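Local coordinates for protein ATP-dependent DNA helicase PIF1 (Candida albicans, PDB 7OTJ) that couples ATP hydrolysis to 5'-3' unwinding of DNA and probably resolves G-quadruplex structures and helps maintain nuclear and mitochondrial genome stability, at residues 12-17 and 180-185. Residues are numbered along the deposited sequence; the frame is centred on the assembly and turned at random.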
ATOM      1  N   LEU A  12      -7.257  -3.298 -21.179  1.00 55.04           N
ATOM      2  CA  LEU A  12      -7.255  -1.863 -21.433  1.00 55.05           C
ATOM      3  C   LEU A  12      -8.347  -1.473 -22.420  1.00 53.03           C
ATOM      4  O   LEU A  12      -9.042  -0.469 -22.222  1.00 50.85           O
ATOM      5  CB  LEU A  12      -5.883  -1.437 -21.953  1.00 47.88           C
ATOM      6  CG  LEU A  12      -5.752   0.003 -22.445  1.00 52.77           C
ATOM      7  CD1 LEU A  12      -5.968   0.981 -21.304  1.00 63.63           C
ATOM      8  CD2 LEU A  12      -4.398   0.220 -23.081  1.00 58.74           C
ATOM      9  N   LYS A  13      -8.528  -2.275 -23.476  1.00 57.56           N
ATOM     10  CA  LYS A  13      -9.579  -2.017 -24.458  1.00 52.61           C
ATOM     11  C   LYS A  13     -10.957  -2.022 -23.813  1.00 56.52           C
ATOM     12  O   LYS A  13     -11.794  -1.162 -24.110  1.00 56.42           O
ATOM     13  CB  LYS A  13      -9.511  -3.060 -25.573  1.00 56.99           C
ATOM     14  CG  LYS A  13     -10.650  -2.998 -26.587  1.00 51.40           C
ATOM     15  CD  LYS A  13     -10.559  -4.159 -27.577  1.00 59.68           C
ATOM     16  CE  LYS A  13     -11.765  -4.220 -28.503  1.00 74.22           C
ATOM     17  NZ  LYS A  13     -11.840  -3.037 -29.400  1.00 61.71           N
ATOM     18  N   GLN A  14     -11.213  -2.989 -22.929  1.00 59.98           N
ATOM     19  CA  GLN A  14     -12.512  -3.063 -22.271  1.00 56.19           C
ATOM     20  C   GLN A  14     -12.725  -1.880 -21.337  1.00 50.70           C
ATOM     21  O   GLN A  14     -13.809  -1.286 -21.316  1.00 58.44           O
ATOM     22  CB  GLN A  14     -12.631  -4.376 -21.498  1.00 60.40           C
ATOM     23  CG  GLN A  14     -12.395  -5.612 -22.340  1.00 54.64           C
ATOM     24  CD  GLN A  14     -13.438  -5.772 -23.415  1.00 63.60           C
ATOM     25  OE1 GLN A  14     -14.617  -5.495 -23.193  1.00 62.99           O
ATOM     26  NE2 GLN A  14     -13.014  -6.211 -24.593  1.00 80.06           N
ATOM     27  N   VAL A  15     -11.699  -1.518 -20.565  1.00 46.72           N
ATOM     28  CA  VAL A  15     -11.835  -0.403 -19.634  1.00 43.25           C
ATOM     29  C   VAL A  15     -12.142   0.885 -20.387  1.00 54.92           C
ATOM     30  O   VAL A  15     -13.009   1.665 -19.979  1.00 50.33           O
ATOM     31  CB  VAL A  15     -10.576  -0.273 -18.761  1.00 50.48           C
ATOM     32  CG1 VAL A  15     -10.683   0.939 -17.854  1.00 41.32           C
ATOM     33  CG2 VAL A  15     -10.379  -1.544 -17.937  1.00 42.17           C
ATOM     34  N   LEU A  16     -11.451   1.121 -21.505  1.00 56.35           N
ATOM     35  CA  LEU A  16     -11.688   2.331 -22.285  1.00 51.58           C
ATOM     36  C   LEU A  16     -13.049   2.338 -22.969  1.00 56.75           C
ATOM     37  O   LEU A  16     -13.479   3.395 -23.440  1.00 54.76           O
ATOM     38  CB  LEU A  16     -10.589   2.505 -23.334  1.00 48.02           C
ATOM     39  CG  LEU A  16      -9.159   2.701 -22.818  1.00 55.32           C
ATOM     40  CD1 LEU A  16      -8.198   2.878 -23.982  1.00 49.32           C
ATOM     41  CD2 LEU A  16      -9.064   3.876 -21.856  1.00 48.45           C
ATOM     42  N   SER A  17     -13.740   1.199 -23.028  1.00 57.60           N
ATOM     43  CA  SER A  17     -15.080   1.146 -23.597  1.00 52.97           C
ATOM     44  C   SER A  17     -16.158   1.556 -22.600  1.00 53.83           C
ATOM     45  O   SER A  17     -17.327   1.649 -22.985  1.00 48.63           O
ATOM     46  CB  SER A  17     -15.375  -0.260 -24.112  1.00 49.05           C
ATOM     47  OG  SER A  17     -15.577  -1.145 -23.020  1.00 54.26           O
ATOM     48  N   ILE A 180     -20.060  -4.764 -11.145  1.00 47.64           N
ATOM     49  CA  ILE A 180     -19.083  -5.486 -11.959  1.00 42.95           C
ATOM     50  C   ILE A 180     -19.813  -6.202 -13.084  1.00 43.00           C
ATOM     51  O   ILE A 180     -20.697  -7.032 -12.846  1.00 50.66           O
ATOM     52  CB  ILE A 180     -18.277  -6.467 -11.097  1.00 48.52           C
ATOM     53  CG1 ILE A 180     -17.465  -5.713 -10.047  1.00 42.86           C
ATOM     54  CG2 ILE A 180     -17.368  -7.341 -11.958  1.00 41.14           C
ATOM     55  CD1 ILE A 180     -16.498  -4.715 -10.635  1.00 45.61           C
ATOM     56  N   GLN A 181     -19.477  -5.854 -14.321  1.00 47.63           N
ATOM     57  CA  GLN A 181     -20.139  -6.439 -15.478  1.00 50.15           C
ATOM     58  C   GLN A 181     -19.321  -7.529 -16.152  1.00 47.47           C
ATOM     59  O   GLN A 181     -19.884  -8.330 -16.908  1.00 54.18           O
ATOM     60  CB  GLN A 181     -20.469  -5.351 -16.502  1.00 45.03           C
ATOM     61  CG  GLN A 181     -21.200  -4.164 -15.908  1.00 45.81           C
ATOM     62  CD  GLN A 181     -21.499  -3.107 -16.945  1.00 59.27           C
ATOM     63  OE1 GLN A 181     -20.753  -2.136 -17.096  1.00 49.72           O
ATOM     64  NE2 GLN A 181     -22.593  -3.296 -17.680  1.00 50.38           N
ATOM     65  N   ARG A 182     -18.018  -7.578 -15.906  1.00 49.77           N
ATOM     66  CA  ARG A 182     -17.146  -8.494 -16.616  1.00 46.58           C
ATOM     67  C   ARG A 182     -15.941  -8.775 -15.736  1.00 47.48           C
ATOM     68  O   ARG A 182     -15.502  -7.914 -14.969  1.00 45.10           O
ATOM     69  CB  ARG A 182     -16.708  -7.916 -17.970  1.00 50.73           C
ATOM     70  CG  ARG A 182     -16.311  -8.961 -19.001  1.00 68.23           C
ATOM     71  CD  ARG A 182     -15.370  -8.390 -20.062  1.00 64.11           C
ATOM     72  NE  ARG A 182     -15.272  -9.242 -21.242  1.00 63.46           N
ATOM     73  CZ  ARG A 182     -14.652 -10.415 -21.281  1.00 77.13           C
ATOM     74  NH1 ARG A 182     -14.078 -10.933 -20.205  1.00 67.85           N
ATOM     75  NH2 ARG A 182     -14.614 -11.091 -22.426  1.00 89.29           N
ATOM     76  N   THR A 183     -15.446 -10.003 -15.814  1.00 54.43           N
ATOM     77  CA  THR A 183     -14.228 -10.404 -15.129  1.00 42.06           C
ATOM     78  C   THR A 183     -13.247 -10.943 -16.157  1.00 45.53           C
ATOM     79  O   THR A 183     -13.590 -11.836 -16.939  1.00 48.43           O
ATOM     80  CB  THR A 183     -14.515 -11.446 -14.046  1.00 48.69           C
ATOM     81  OG1 THR A 183     -15.417 -10.888 -13.082  1.00 48.66           O
ATOM     82  CG2 THR A 183     -13.220 -11.863 -13.335  1.00 51.39           C
ATOM     83  N   ILE A 184     -12.031 -10.404 -16.151  1.00 49.04           N
ATOM     84  CA  ILE A 184     -10.979 -10.812 -17.073  1.00 49.09           C
ATOM     85  C   ILE A 184      -9.788 -11.272 -16.249  1.00 46.95           C
ATOM     86  O   ILE A 184      -9.456 -10.661 -15.227  1.00 46.86           O
ATOM     87  CB  ILE A 184     -10.573  -9.669 -18.029  1.00 46.05           C
ATOM     88  CG1 ILE A 184     -11.804  -9.091 -18.729  1.00 46.95           C
ATOM     89  CG2 ILE A 184      -9.572 -10.166 -19.054  1.00 42.91           C
ATOM     90  CD1 ILE A 184     -11.517  -7.846 -19.540  1.00 50.10           C
ATOM     91  N   THR A 185      -9.160 -12.361 -16.682  1.00 52.29           N
ATOM     92  CA  THR A 185      -8.056 -12.980 -15.959  1.00 47.77           C
ATOM     93  C   THR A 185      -6.785 -12.880 -16.788  1.00 51.57           C
ATOM     94  O   THR A 185      -6.727 -13.403 -17.907  1.00 53.57           O
ATOM     95  CB  THR A 185      -8.373 -14.440 -15.627  1.00 55.71           C
ATOM     96  OG1 THR A 185      -9.504 -14.487 -14.744  1.00 50.25           O
ATOM     97  CG2 THR A 185      -7.164 -15.121 -14.960  1.00 42.43           C
TER
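R182 and I184, two residues apart on the edge strand 182-186, both direct their CB atoms at helix 6-16, and within 12-17 both meet the same residue, Q14. R182 comes first. Its side chain runs out in extended form toward the helix, and Q14 OE1 lies obliquely to the guanidinium, neither over its face nor at its edge. R182 NE stays 4.3 Å from Q14 OE1, too far for a hydrogen bond, so the two polar groups, both on partly exposed residues, are merely neighbours. After T183, whose side chain points away from the helix, I184 supplies the nonpolar part. With CG1 beside its backbone N, the chain is extended at chi2 (172°) and sends CD1 up to the aliphatic stem of Q14, 3.7 Å from Q14 CG and 4.1 Å from Q14 CB. The two side chains cross at about a right angle. Q14 bends at chi2 (-64°), which carries its amide off the isoleucine and to the arginine's side. Thus methylene carbons pack on the buried isoleucine while the amide oxygen points toward the arginine without bonding to it. Y10 and V11 of the same helix also touch I184, and L21 lies against Q14. Strand 182-186 hydrogen-bonds in parallel to strand 21-25, which leads into the Walker A P-loop. The contact thus packs the helix that precedes strand 21-25 against one face of the sheet, at its outermost strand 182-186, in the parallel-stranded, RecA-like P-loop NTPase domain of a superfamily 1 helicase.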